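Local coordinates for rhamnose ABC transporter, periplasmic rhamnose-binding protein (Kribbella flavida, PDB 4KVF) that probably binds a sugar, likely rhamnose, as the periplasmic-type substrate-binding component of an ABC transporter, at residues N51-T54 and D55-G59; W181-V184 and M185-L189. One frame throughout, in Å; residues are numbered along the deposited sequence.

Overall arrangement
Contact 1 lies at the start of helix 52-67 and contact 2 in the last turns of helix 176-189. Each helix is the crossover of a beta-alpha-beta unit. The first joins strands 41-45 and 71-74 of the six-stranded parallel sheet; the second joins strands 164-170 and 197-204 of the four-stranded one. Contact 1 comes first along the chain and contact 2 follows well after it. Their centres are about 30 Å apart, on opposite sides of the chain's centre, and the nearest atoms stay about 10 Å apart, so the two do not touch. This pair of parallel sheets flanked by helices is consistent with the two-lobed architecture of periplasmic sugar-binding proteins, in which ligand is usually held between the lobes.

Contact 1: residues N51-T54 and D55-G59; sequences NPYT and DVEVG
The ring of Tyr-53 and the carboxylate of Glu-57 stand nearly perpendicular, their planes 81° apart. Glu-57 OE2 comes within 3.7 Å of Tyr-53 CE1, approaching the ring obliquely. The spacing of one helical turn puts both residues on the same side of the helix. Tyr-53 OH is hydrogen-bonded to the indole NE1 of Trp-279, and Glu-57 OE2 lies close to Asp-128 OD2, which could raise the proton affinity of one of these acids. A second flat group, the Asn-51 amide, caps the helix. Its OD1 accepts from Thr-54 N at 2.8 Å, the donor standing 40° out of the amide plane. Thr-54 grips OD1 again through OG1 at 3.0 Å, this time side-on (C=O...donor angle 98°), and the same hydroxyl makes a weak bond to Gln-48 O. The Asp-55 carboxylate sits beside the cap, its CG 3.4 Å from Asn-51 O. Backbone bonds continue the helix: Asp-55 N to Asn-51 O (2.9 Å) and Val-58 N to Thr-54 O (2.9 Å). On the inner side Val-58 packs on Tyr-72 and Leu-74 of strand 71-74. This is an asparagine N-cap opening the first crossover helix of a periplasmic-binding-protein fold.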
ATOM      1  N   ASN A  51      -6.179  -1.587 -14.552  1.00 63.74           N
ATOM      2  CA  ASN A  51      -7.026  -2.119 -13.487  1.00 59.07           C
ATOM      3  C   ASN A  51      -7.399  -0.950 -12.578  1.00 49.57           C
ATOM      4  O   ASN A  51      -6.641   0.022 -12.502  1.00 53.53           O
ATOM      5  CB  ASN A  51      -6.316  -3.232 -12.713  1.00 57.12           C
ATOM      6  CG  ASN A  51      -5.053  -2.761 -12.044  1.00 56.11           C
ATOM      7  OD1 ASN A  51      -5.094  -2.158 -10.974  1.00 57.60           O
ATOM      8  ND2 ASN A  51      -3.916  -3.051 -12.662  1.00 58.45           N
ATOM      9  N   PRO A  52      -8.561  -1.024 -11.897  1.00 47.04           N
ATOM     10  CA  PRO A  52      -9.074   0.143 -11.163  1.00 46.12           C
ATOM     11  C   PRO A  52      -8.103   0.699 -10.123  1.00 49.40           C
ATOM     12  O   PRO A  52      -7.947   1.917 -10.034  1.00 51.28           O
ATOM     13  CB  PRO A  52     -10.347  -0.391 -10.489  1.00 53.77           C
ATOM     14  CG  PRO A  52     -10.778  -1.518 -11.353  1.00 59.96           C
ATOM     15  CD  PRO A  52      -9.508  -2.154 -11.852  1.00 50.79           C
ATOM     16  N   TYR A  53      -7.456  -0.179  -9.363  1.00 46.09           N
ATOM     17  CA  TYR A  53      -6.492   0.245  -8.353  1.00 43.84           C
ATOM     18  C   TYR A  53      -5.355   1.041  -8.991  1.00 39.49           C
ATOM     19  O   TYR A  53      -5.034   2.151  -8.555  1.00 39.06           O
ATOM     20  CB  TYR A  53      -5.947  -0.971  -7.591  1.00 43.98           C
ATOM     21  CG  TYR A  53      -4.872  -0.653  -6.572  1.00 48.65           C
ATOM     22  CD1 TYR A  53      -3.542  -0.565  -6.950  1.00 45.99           C
ATOM     23  CD2 TYR A  53      -5.186  -0.463  -5.233  1.00 51.49           C
ATOM     24  CE1 TYR A  53      -2.548  -0.275  -6.031  1.00 52.93           C
ATOM     25  CE2 TYR A  53      -4.191  -0.180  -4.301  1.00 51.79           C
ATOM     26  CZ  TYR A  53      -2.876  -0.085  -4.708  1.00 54.36           C
ATOM     27  OH  TYR A  53      -1.875   0.199  -3.802  1.00 52.65           O
ATOM     28  N   THR A  54      -4.744   0.476 -10.027  1.00 39.50           N
ATOM     29  CA  THR A  54      -3.612   1.129 -10.683  1.00 40.43           C
ATOM     30  C   THR A  54      -4.002   2.466 -11.321  1.00 37.77           C
ATOM     31  O   THR A  54      -3.242   3.438 -11.266  1.00 44.01           O
ATOM     32  CB  THR A  54      -2.982   0.220 -11.749  1.00 45.48           C
ATOM     33  OG1 THR A  54      -2.358  -0.897 -11.108  1.00 44.65           O
ATOM     34  CG2 THR A  54      -1.945   0.985 -12.551  1.00 40.07           C
ATOM     35  N   ASP A  55      -5.190   2.512 -11.915  1.00 41.52           N
ATOM     36  CA  ASP A  55      -5.704   3.743 -12.513  1.00 45.99           C
ATOM     37  C   ASP A  55      -5.790   4.886 -11.497  1.00 42.33           C
ATOM     38  O   ASP A  55      -5.405   6.017 -11.799  1.00 38.29           O
ATOM     39  CB  ASP A  55      -7.070   3.506 -13.161  1.00 52.36           C
ATOM     40  CG  ASP A  55      -6.977   2.730 -14.463  1.00 51.48           C
ATOM     41  OD1 ASP A  55      -5.846   2.459 -14.927  1.00 52.87           O
ATOM     42  OD2 ASP A  55      -8.044   2.406 -15.027  1.00 60.82           O
ATOM     43  N   VAL A  56      -6.291   4.586 -10.300  1.00 41.20           N
ATOM     44  CA  VAL A  56      -6.399   5.586  -9.242  1.00 39.61           C
ATOM     45  C   VAL A  56      -5.008   6.011  -8.798  1.00 37.60           C
ATOM     46  O   VAL A  56      -4.758   7.187  -8.517  1.00 33.74           O
ATOM     47  CB  VAL A  56      -7.175   5.047  -8.020  1.00 45.80           C
ATOM     48  CG1 VAL A  56      -7.224   6.092  -6.909  1.00 43.15           C
ATOM     49  CG2 VAL A  56      -8.583   4.625  -8.423  1.00 48.83           C
ATOM     50  N   GLU A  57      -4.105   5.036  -8.763  1.00 29.59           N
ATOM     51  CA  GLU A  57      -2.726   5.238  -8.325  1.00 32.46           C
ATOM     52  C   GLU A  57      -1.973   6.202  -9.233  1.00 38.17           C
ATOM     53  O   GLU A  57      -1.470   7.232  -8.782  1.00 28.35           O
ATOM     54  CB  GLU A  57      -2.013   3.889  -8.286  1.00 36.90           C
ATOM     55  CG  GLU A  57      -0.600   3.914  -7.767  1.00 40.55           C
ATOM     56  CD  GLU A  57      -0.151   2.525  -7.338  1.00 51.48           C
ATOM     57  OE1 GLU A  57      -0.107   1.614  -8.198  1.00 50.75           O
ATOM     58  OE2 GLU A  57       0.137   2.340  -6.137  1.00 47.53           O
ATOM     59  N   VAL A  58      -1.889   5.877 -10.519  1.00 31.98           N
ATOM     60  CA  VAL A  58      -1.160   6.749 -11.434  1.00 31.83           C
ATOM     61  C   VAL A  58      -1.915   8.049 -11.700  1.00 32.63           C
ATOM     62  O   VAL A  58      -1.313   9.056 -12.085  1.00 32.51           O
ATOM     63  CB  VAL A  58      -0.803   6.044 -12.760  1.00 31.71           C
ATOM     64  CG1 VAL A  58       0.165   4.903 -12.488  1.00 31.23           C
ATOM     65  CG2 VAL A  58      -2.066   5.560 -13.482  1.00 30.61           C
ATOM     66  N   GLY A  59      -3.229   8.016 -11.486  1.00 29.48           N
ATOM     67  CA  GLY A  59      -4.078   9.183 -11.655  1.00 33.98           C
ATOM     68  C   GLY A  59      -3.721  10.264 -10.654  1.00 32.53           C
ATOM     69  O   GLY A  59      -3.875  11.457 -10.920  1.00 32.86           O
TER

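Contact 2: residues W181-V184 and M185-L189; sequences WIEV and MKTEL
Helix 176-189, the crossover between parallel strands 164-170 and 197-204, carries this contact in its last turns. Val-184 O takes two donors: Glu-188 N at 2.9 Å, the regular helical bond, and the hydroxyl Thr-187 OG1 at 2.7 Å. The hydroxyl sits in the carbonyl plane on a lone pair, with a C=O...donor angle of 122°. Thr-187 reaches it because its OG1 lies between its own backbone N and carbonyl carbon (chi1 70°); CG2 is thereby turned over Glu-183 O, 3.0 Å away. A water joins Glu-183 and Lys-186, donating to Glu-183 OE1 at 2.7 Å and accepting from Lys-186 NZ at 2.9 Å. Glu-183 OE1 and Lys-186 NZ are 4.7 Å apart, too far for a direct contact, though such opposite charges probably still attract. The extended lysine chain runs past Ile-182, its CE 3.9 Å from Ile-182 CG2. Toward the sheet, Ile-182 and selenomethionine Met-185 pack on Val-168. Glu-188 touches Glu-150 of helix 145-159, and its OE2 forms a salt bridge with Lys-191. Covered by the sheet on one side and by helix 145-159 on another, with Glu-183 and Lys-186 on an exposed flank, this is a typical crossover helix of a parallel alpha/beta domain.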
ATOM      1  N   TRP A 181       3.298  -8.819   8.077  1.00 22.50           N
ATOM      2  CA  TRP A 181       2.293  -8.118   8.874  1.00 22.08           C
ATOM      3  C   TRP A 181       1.907  -8.923  10.112  1.00 23.96           C
ATOM      4  O   TRP A 181       1.720  -8.366  11.197  1.00 23.87           O
ATOM      5  CB  TRP A 181       1.066  -7.787   8.029  1.00 21.21           C
ATOM      6  CG  TRP A 181       1.391  -6.899   6.863  1.00 21.22           C
ATOM      7  CD1 TRP A 181       2.353  -5.924   6.816  1.00 24.13           C
ATOM      8  CD2 TRP A 181       0.776  -6.918   5.572  1.00 26.15           C
ATOM      9  NE1 TRP A 181       2.368  -5.335   5.571  1.00 26.92           N
ATOM     10  CE2 TRP A 181       1.402  -5.926   4.788  1.00 23.65           C
ATOM     11  CE3 TRP A 181      -0.253  -7.679   4.994  1.00 24.86           C
ATOM     12  CZ2 TRP A 181       1.045  -5.672   3.470  1.00 26.49           C
ATOM     13  CZ3 TRP A 181      -0.611  -7.423   3.694  1.00 25.15           C
ATOM     14  CH2 TRP A 181       0.035  -6.427   2.942  1.00 25.44           C
ATOM     15  N   ILE A 182       1.800 -10.239   9.953  1.00 21.79           N
ATOM     16  CA  ILE A 182       1.449 -11.104  11.077  1.00 21.93           C
ATOM     17  C   ILE A 182       2.554 -11.080  12.128  1.00 26.64           C
ATOM     18  O   ILE A 182       2.287 -11.029  13.334  1.00 26.48           O
ATOM     19  CB  ILE A 182       1.153 -12.541  10.584  1.00 24.46           C
ATOM     20  CG1 ILE A 182      -0.174 -12.555   9.810  1.00 27.03           C
ATOM     21  CG2 ILE A 182       1.128 -13.534  11.744  1.00 29.10           C
ATOM     22  CD1 ILE A 182      -0.403 -13.837   8.998  1.00 28.39           C
ATOM     23  N   GLU A 183       3.808 -11.081  11.680  1.00 24.39           N
ATOM     24  CA  GLU A 183       4.912 -11.021  12.632  1.00 25.59           C
ATOM     25  C   GLU A 183       4.854  -9.722  13.435  1.00 24.17           C
ATOM     26  O   GLU A 183       5.063  -9.726  14.643  1.00 25.31           O
ATOM     27  CB  GLU A 183       6.272 -11.186  11.942  1.00 24.91           C
ATOM     28  CG  GLU A 183       7.451 -11.156  12.916  1.00 27.18           C
ATOM     29  CD  GLU A 183       7.474 -12.343  13.879  1.00 32.26           C
ATOM     30  OE1 GLU A 183       7.006 -13.443  13.503  1.00 32.80           O
ATOM     31  OE2 GLU A 183       7.967 -12.174  15.018  1.00 41.30           O
ATOM     32  N   VAL A 184       4.540  -8.612  12.773  1.00 24.87           N
ATOM     33  CA  VAL A 184       4.388  -7.357  13.503  1.00 24.55           C
ATOM     34  C   VAL A 184       3.218  -7.445  14.491  1.00 26.86           C
ATOM     35  O   VAL A 184       3.341  -7.024  15.646  1.00 26.48           O
ATOM     36  CB  VAL A 184       4.214  -6.153  12.556  1.00 25.53           C
ATOM     37  CG1 VAL A 184       3.929  -4.888  13.369  1.00 24.49           C
ATOM     38  CG2 VAL A 184       5.480  -5.981  11.717  1.00 26.28           C
HETATM   39  N   MSE A 185       2.101  -8.021  14.053  1.00 24.36           N
HETATM   40  CA  MSE A 185       0.962  -8.237  14.952  1.00 27.36           C
HETATM   41  C   MSE A 185       1.368  -8.988  16.218  1.00 32.05           C
HETATM   42  O   MSE A 185       0.971  -8.628  17.331  1.00 30.87           O
HETATM   43  CB  MSE A 185      -0.147  -9.008  14.247  1.00 25.46           C
HETATM   44  CG  MSE A 185      -0.869  -8.233  13.173  1.00 22.01           C
HETATM   45 SE   MSE A 185      -2.369  -9.286  12.484  0.69 28.23          SE
HETATM   46  CE  MSE A 185      -3.470  -9.272  14.083  1.00 29.22           C
ATOM     47  N   LYS A 186       2.155 -10.049  16.048  1.00 24.96           N
ATOM     48  CA  LYS A 186       2.633 -10.817  17.194  1.00 24.03           C
ATOM     49  C   LYS A 186       3.513  -9.978  18.124  1.00 29.39           C
ATOM     50  O   LYS A 186       3.405 -10.072  19.346  1.00 32.80           O
ATOM     51  CB  LYS A 186       3.403 -12.061  16.732  1.00 29.70           C
ATOM     52  CG  LYS A 186       2.543 -13.121  16.071  1.00 28.65           C
ATOM     53  CD  LYS A 186       3.408 -14.278  15.569  1.00 36.95           C
ATOM     54  CE  LYS A 186       2.581 -15.350  14.888  1.00 38.04           C
ATOM     55  NZ  LYS A 186       3.461 -16.412  14.321  1.00 44.05           N
ATOM     56  N   THR A 187       4.382  -9.156  17.544  1.00 32.78           N
ATOM     57  CA  THR A 187       5.259  -8.331  18.371  1.00 29.42           C
ATOM     58  C   THR A 187       4.413  -7.338  19.154  1.00 28.75           C
ATOM     59  O   THR A 187       4.665  -7.098  20.340  1.00 33.32           O
ATOM     60  CB  THR A 187       6.339  -7.611  17.549  1.00 41.66           C
ATOM     61  OG1 THR A 187       5.730  -6.585  16.755  1.00 49.11           O
ATOM     62  CG2 THR A 187       7.053  -8.612  16.640  1.00 28.67           C
ATOM     63  N   GLU A 188       3.392  -6.793  18.489  1.00 29.20           N
ATOM     64  CA  GLU A 188       2.450  -5.884  19.142  1.00 33.19           C
ATOM     65  C   GLU A 188       1.653  -6.557  20.256  1.00 36.10           C
ATOM     66  O   GLU A 188       1.511  -6.007  21.351  1.00 37.64           O
ATOM     67  CB  GLU A 188       1.494  -5.272  18.121  1.00 31.43           C
ATOM     68  CG  GLU A 188       2.106  -4.181  17.266  1.00 41.77           C
ATOM     69  CD  GLU A 188       2.443  -2.939  18.073  1.00 48.10           C
ATOM     70  OE1 GLU A 188       1.512  -2.316  18.627  1.00 58.30           O
ATOM     71  OE2 GLU A 188       3.636  -2.595  18.158  1.00 45.79           O
ATOM     72  N   LEU A 189       1.138  -7.750  19.977  1.00 33.03           N
ATOM     73  CA  LEU A 189       0.373  -8.507  20.959  1.00 34.25           C
ATOM     74  C   LEU A 189       1.184  -8.871  22.198  1.00 38.05           C
ATOM     75  O   LEU A 189       0.628  -9.066  23.284  1.00 40.71           O
ATOM     76  CB  LEU A 189      -0.186  -9.771  20.300  1.00 33.90           C
ATOM     77  CG  LEU A 189      -1.358  -9.499  19.360  1.00 35.05           C
ATOM     78  CD1 LEU A 189      -1.650 -10.713  18.503  1.00 32.60           C
ATOM     79  CD2 LEU A 189      -2.594  -9.108  20.180  1.00 33.77           C
TER
HETATM   80  O   HOH W   1       4.792 -14.610  12.403  1.00 37.42           O